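Local coordinates for UPF0141 protein yjdB (Campylobacter jejuni subsp. jejuni HB93-13, PDB 4TN0) that probably transfers phosphoethanolamine onto cell-surface acceptors through a zinc-dependent periplasmic domain of the alkaline phosphatase-like fold, and is required for polymyxin resistance and motility, at residues L22-T27 and P70-I75; H157-Y162 and I236-M241. All coordinates share one frame; numbering follows the deposited sequence.

Interaction 1 of 2, residues L22-T27 and P70-I75; sequences LVVGET and PCMFSI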
loop_
_atom_site.group_PDB
_atom_site.type_symbol
_atom_site.label_atom_id
_atom_site.label_comp_id
_atom_site.label_asym_id
_atom_site.label_seq_id
_atom_site.Cartn_x
_atom_site.Cartn_y
_atom_site.Cartn_z
ATOM N N LEU A 22 3.383 -4.126 5.733
ATOM C CA LEU A 22 2.719 -3.009 5.055
ATOM C C LEU A 22 3.213 -2.938 3.621
ATOM O O LEU A 22 4.393 -2.688 3.374
ATOM C CB LEU A 22 3.012 -1.690 5.762
ATOM C CG LEU A 22 2.424 -0.414 5.178
ATOM C CD1 LEU A 22 0.904 -0.436 5.254
ATOM C CD2 LEU A 22 2.978 0.783 5.917
ATOM N N VAL A 23 2.340 -3.159 2.661
ATOM C CA VAL A 23 2.810 -3.066 1.292
ATOM C C VAL A 23 2.322 -1.776 0.636
ATOM O O VAL A 23 1.120 -1.592 0.426
ATOM C CB VAL A 23 2.380 -4.280 0.452
ATOM C CG1 VAL A 23 2.917 -4.139 -0.962
ATOM C CG2 VAL A 23 2.938 -5.545 1.070
ATOM N N VAL A 24 3.270 -0.879 0.348
ATOM C CA VAL A 24 2.990 0.360 -0.381
ATOM C C VAL A 24 3.097 0.136 -1.892
ATOM O O VAL A 24 4.185 -0.052 -2.455
ATOM C CB VAL A 24 3.945 1.499 0.031
ATOM C CG1 VAL A 24 3.694 2.760 -0.808
ATOM C CG2 VAL A 24 3.838 1.776 1.527
ATOM N N GLY A 25 1.947 0.162 -2.544
ATOM C CA GLY A 25 1.889 -0.066 -3.972
ATOM C C GLY A 25 2.248 1.133 -4.832
ATOM O O GLY A 25 2.839 2.128 -4.381
ATOM N N GLU A 26 1.928 1.014 -6.108
ATOM C CA GLU A 26 2.347 2.025 -7.054
ATOM C C GLU A 26 1.406 2.007 -8.256
ATOM O O GLU A 26 1.294 0.983 -8.942
ATOM C CB GLU A 26 3.807 1.794 -7.482
ATOM C CG GLU A 26 4.274 2.719 -8.607
ATOM C CD GLU A 26 4.322 4.162 -8.158
ATOM O OE1 GLU A 26 5.354 4.592 -7.589
ATOM O OE2 GLU A 26 3.297 4.856 -8.334
ATOM N N THR A 27 0.699 3.126 -8.456
ATOM C CA THR A 27 -0.068 3.415 -9.671
ATOM C C THR A 27 -1.334 2.530 -9.834
ATOM O O THR A 27 -2.164 2.726 -10.742
ATOM C CB THR A 27 0.896 3.309 -10.917
ATOM O OG1 THR A 27 1.965 4.267 -10.773
ATOM C CG2 THR A 27 0.191 3.540 -12.228
ATOM N N PRO A 70 4.708 10.648 1.244
ATOM C CA PRO A 70 4.936 11.314 2.541
ATOM C C PRO A 70 3.631 11.599 3.302
ATOM O O PRO A 70 3.567 11.380 4.493
ATOM C CB PRO A 70 5.623 12.636 2.154
ATOM C CG PRO A 70 6.171 12.409 0.789
ATOM C CD PRO A 70 5.203 11.468 0.119
ATOM N N CYS A 71 2.597 12.054 2.611
ATOM C CA CYS A 71 1.349 12.396 3.264
ATOM C C CYS A 71 0.692 11.228 3.997
ATOM O O CYS A 71 0.251 11.377 5.156
ATOM C CB CYS A 71 0.367 12.962 2.239
ATOM S SG CYS A 71 -1.211 13.382 2.922
ATOM N N MET A 72 0.663 10.057 3.360
ATOM C CA MET A 72 -0.038 8.918 3.962
ATOM C C MET A 72 0.666 8.509 5.277
ATOM O O MET A 72 0.025 8.013 6.190
ATOM C CB MET A 72 -0.143 7.722 2.980
ATOM C CG MET A 72 1.098 6.843 2.836
ATOM S SD MET A 72 0.823 5.314 1.870
ATOM C CE MET A 72 0.905 5.900 0.160
ATOM N N PHE A 73 1.977 8.727 5.352
ATOM C CA PHE A 73 2.768 8.368 6.520
ATOM C C PHE A 73 2.854 9.525 7.532
ATOM O O PHE A 73 3.313 9.350 8.677
ATOM C CB PHE A 73 4.178 7.949 6.098
ATOM C CG PHE A 73 4.293 6.513 5.654
ATOM C CD1 PHE A 73 4.241 6.176 4.301
ATOM C CD2 PHE A 73 4.461 5.493 6.584
ATOM C CE1 PHE A 73 4.354 4.850 3.888
ATOM C CE2 PHE A 73 4.571 4.170 6.181
ATOM C CZ PHE A 73 4.525 3.846 4.830
ATOM N N SER A 74 2.422 10.708 7.102
ATOM C CA SER A 74 2.467 11.875 7.965
ATOM C C SER A 74 1.257 11.915 8.905
ATOM O O SER A 74 0.241 11.257 8.656
ATOM C CB SER A 74 2.539 13.153 7.135
ATOM O OG SER A 74 2.137 14.289 7.889
ATOM N N ILE A 75 1.404 12.649 10.007
ATOM C CA ILE A 75 0.302 12.900 10.931
ATOM C C ILE A 75 -0.770 13.767 10.264
ATOM O O ILE A 75 -1.954 13.683 10.614
ATOM C CB ILE A 75 0.808 13.580 12.241
ATOM C CG1 ILE A 75 -0.313 13.704 13.272
ATOM C CG2 ILE A 75 1.454 14.938 11.956
ATOM C CD1 ILE A 75 0.205 14.071 14.682
#
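Leu22 and Val24, alternate residues of strand 18-24, turn their side chains toward segment 70-75, where Phe73 and Met72 meet them in a wholly apolar contact. The Phe73 ring does most of the touching. Leu22 CD2 comes within 3.6 Å of Phe73 CZ and 3.8 Å of Phe73 CE2, approaching from the opposite direction to the aromatic side chain. Val24 CG2 lies in the ring plane at its edge, 3.9 Å from Phe73 CE1. This methyl is the branch beside the backbone N; the other, CG1, stands anti to that N (chi1 176°) and lies 4.3 Å from Met72 CE. The methionine methyl thus supplies a second, looser point of packing beside the ring.

In the alkaline phosphatase-like fold a mixed central sheet carries the metal site at strand ends, and here strand 18-24 runs within that sheet between strands 146-152 and 218-224. The contact joins one face of this core to the helix that follows the phosphothreonine at position 65. Leu281 of helix 281-288 touches both Leu22 and Met72, while Trp103 meets the Phe73 ring at an inclined angle.

Beyond the strand the chain turns polar: Glu26 OE2 binds the zinc ion together with Asp226, His227 and the phosphothreonine at position 65, and receives a 2.8 Å hydrogen bond from Thr27 OG1 on its anti side, 32° out of the carboxylate plane. Asn107 ND2 hydrogen-bonds Glu26 OE1, so both carboxylate oxygens are held. Covalently, the helix is anchored next to Met72 by the disulfide between Cys71 and Cys61.

Interaction 2 of 2, residues H157-Y162 and I236-M241; sequences HGPTYY and IYLHGM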
loop_
_atom_site.group_PDB
_atom_site.type_symbol
_atom_site.label_atom_id
_atom_site.label_comp_id
_atom_site.label_asym_id
_atom_site.label_seq_id
_atom_site.Cartn_x
_atom_site.Cartn_y
_atom_site.Cartn_z
ATOM N N HIS A 157 3.971 0.940 -12.197
ATOM C CA HIS A 157 4.588 2.174 -12.685
ATOM C C HIS A 157 4.556 2.223 -14.212
ATOM O O HIS A 157 4.853 1.236 -14.863
ATOM C CB HIS A 157 6.040 2.282 -12.190
ATOM C CG HIS A 157 6.727 3.552 -12.595
ATOM N ND1 HIS A 157 7.636 3.610 -13.638
ATOM C CD2 HIS A 157 6.660 4.807 -12.085
ATOM C CE1 HIS A 157 8.085 4.847 -13.762
ATOM N NE2 HIS A 157 7.508 5.594 -12.831
ATOM N N GLY A 158 4.128 3.343 -14.775
ATOM C CA GLY A 158 4.071 3.512 -16.219
ATOM C C GLY A 158 5.079 4.548 -16.669
ATOM O O GLY A 158 5.753 5.158 -15.831
ATOM N N PRO A 159 5.188 4.779 -17.988
ATOM C CA PRO A 159 4.421 4.198 -19.103
ATOM C C PRO A 159 4.843 2.800 -19.588
ATOM O O PRO A 159 4.101 2.185 -20.371
ATOM C CB PRO A 159 4.638 5.221 -20.215
ATOM C CG PRO A 159 6.006 5.742 -19.938
ATOM C CD PRO A 159 6.105 5.840 -18.446
ATOM N N THR A 160 5.978 2.287 -19.115
ATOM C CA THR A 160 6.438 0.953 -19.519
ATOM C C THR A 160 5.801 -0.165 -18.681
ATOM O O THR A 160 6.523 -0.972 -18.070
ATOM C CB THR A 160 7.967 0.800 -19.388
ATOM O OG1 THR A 160 8.360 1.095 -18.047
ATOM C CG2 THR A 160 8.703 1.705 -20.367
ATOM N N TYR A 161 4.468 -0.212 -18.654
ATOM C CA TYR A 161 3.734 -1.204 -17.881
ATOM C C TYR A 161 4.149 -2.650 -18.138
ATOM O O TYR A 161 4.225 -3.458 -17.213
ATOM C CB TYR A 161 2.240 -1.097 -18.164
ATOM C CG TYR A 161 1.646 0.272 -17.969
ATOM C CD1 TYR A 161 1.477 0.782 -16.691
ATOM C CD2 TYR A 161 1.180 1.023 -19.051
ATOM C CE1 TYR A 161 0.916 2.032 -16.486
ATOM C CE2 TYR A 161 0.610 2.283 -18.863
ATOM C CZ TYR A 161 0.472 2.779 -17.564
ATOM O OH TYR A 161 -0.084 4.015 -17.315
ATOM N N TYR A 162 4.410 -2.970 -19.401
ATOM C CA TYR A 162 4.695 -4.343 -19.816
ATOM C C TYR A 162 5.984 -4.861 -19.189
ATOM O O TYR A 162 6.247 -6.055 -19.221
ATOM C CB TYR A 162 4.778 -4.428 -21.347
ATOM C CG TYR A 162 5.989 -3.739 -21.903
ATOM C CD1 TYR A 162 5.993 -2.373 -22.110
ATOM C CD2 TYR A 162 7.138 -4.459 -22.223
ATOM C CE1 TYR A 162 7.106 -1.730 -22.615
ATOM C CE2 TYR A 162 8.263 -3.823 -22.729
ATOM C CZ TYR A 162 8.240 -2.463 -22.926
ATOM O OH TYR A 162 9.347 -1.819 -23.429
ATOM N N ILE A 236 -6.636 11.436 -21.130
ATOM C CA ILE A 236 -5.681 11.579 -20.052
ATOM C C ILE A 236 -4.843 10.316 -19.901
ATOM O O ILE A 236 -5.382 9.211 -19.882
ATOM C CB ILE A 236 -6.391 11.911 -18.721
ATOM C CG1 ILE A 236 -7.391 13.048 -18.929
ATOM C CG2 ILE A 236 -5.371 12.246 -17.640
ATOM C CD1 ILE A 236 -8.590 12.960 -17.984
ATOM N N TYR A 237 -3.526 10.489 -19.826
ATOM C CA TYR A 237 -2.615 9.383 -19.487
ATOM C C TYR A 237 -1.850 9.642 -18.203
ATOM O O TYR A 237 -1.749 10.794 -17.734
ATOM C CB TYR A 237 -1.616 9.123 -20.624
ATOM C CG TYR A 237 -2.295 8.635 -21.864
ATOM C CD1 TYR A 237 -2.456 7.277 -22.084
ATOM C CD2 TYR A 237 -2.834 9.528 -22.786
ATOM C CE1 TYR A 237 -3.091 6.798 -23.210
ATOM C CE2 TYR A 237 -3.495 9.056 -23.936
ATOM C CZ TYR A 237 -3.620 7.688 -24.135
ATOM O OH TYR A 237 -4.260 7.190 -25.243
ATOM N N LEU A 238 -1.300 8.557 -17.652
ATOM C CA LEU A 238 -0.452 8.601 -16.473
ATOM C C LEU A 238 -1.209 9.211 -15.273
ATOM O O LEU A 238 -2.385 8.901 -15.033
ATOM C CB LEU A 238 0.833 9.371 -16.784
ATOM C CG LEU A 238 1.506 8.737 -18.033
ATOM C CD1 LEU A 238 2.632 9.605 -18.549
ATOM C CD2 LEU A 238 1.967 7.280 -17.913
ATOM N N HIS A 239 -0.545 10.009 -14.455
ATOM C CA HIS A 239 -1.254 10.527 -13.300
ATOM C C HIS A 239 -0.822 11.934 -12.981
ATOM O O HIS A 239 -0.433 12.678 -13.874
ATOM C CB HIS A 239 -1.049 9.619 -12.088
ATOM C CG HIS A 239 0.383 9.245 -11.846
ATOM N ND1 HIS A 239 0.990 8.169 -12.465
ATOM C CD2 HIS A 239 1.326 9.806 -11.047
ATOM C CE1 HIS A 239 2.244 8.084 -12.055
ATOM N NE2 HIS A 239 2.474 9.062 -11.196
ATOM N N GLY A 240 -0.912 12.304 -11.708
ATOM C CA GLY A 240 -0.456 13.600 -11.272
ATOM C C GLY A 240 -1.333 14.788 -11.647
ATOM O O GLY A 240 -0.873 15.925 -11.548
ATOM N N MET A 241 -2.570 14.546 -12.087
ATOM C CA MET A 241 -3.501 15.653 -12.379
ATOM C C MET A 241 -3.893 16.336 -11.049
ATOM O O MET A 241 -4.064 15.656 -10.035
ATOM C CB MET A 241 -4.737 15.128 -13.131
ATOM C CG MET A 241 -5.762 16.199 -13.523
ATOM S SD MET A 241 -7.114 15.649 -14.608
ATOM C CE MET A 241 -6.279 15.494 -16.185
#
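The backbones of Gly158 and Leu238 approach to 6.8 Å between CA atoms, where the loop 157-162, with a cis peptide before Pro159, passes the short strand 237-238. Leu238 bridges the gap with one methyl, CD2. This branch lies 4.1 Å from both Pro159 N and Pro159 CB and 4.3 Å from Gly158 C, so it rests against the cis peptide junction as well as the proline ring. Its chi2 of 169° places CD1 anti to CA, leaving CD2 as the branch turned to the loop.

Tyr161 reaches the same methyl from another direction: its OH is 3.9 Å from Leu238 CD2, a packing contact in which the two side chains run at a slant to each other. The hydroxyl has its polar partner in Glu229, whose other carboxylate oxygen is hydrogen-bonded to His239 ND1. On one face of the Tyr161 ring sits Pro159 C, 4.1 Å above the plane and offset toward the rim, so the loop folds over its own aromatic residue.

His239 NE2 hydrogen-bonds a phosphate oxygen of the phosphothreonine at position 65, placing this contact on the border of the zinc site. Tyr161 packs on Leu189 and Thr192 of helix 186-211 and on Leu231 of strand 230-231, the antiparallel partner of strand 237-238, to which Leu238 is joined by a backbone hydrogen bond with Ser230.

How the interactions relate
From the N terminus, strand 18-24 leads into the zinc ligand Glu26; interaction 1 then closes a loop of 42 residues, containing strand 53-59 and the phosphothreonine, by bringing helix 68-73 back onto the strand. The chain later leaves strand 146-152 through 157-162, and interaction 2 closes a second, 73-residue loop that includes helix 186-211 and strand 218-224. The two loops follow in series, neither nested nor crossed. The centres of interactions 1 and 2 are about 18 Å apart, one in the buried core and one nearer the periphery, yet the segments meet near the metal site: Thr27 OG1 packs 3.9 Å from His157 CA and 4.0 Å from His239 CE1.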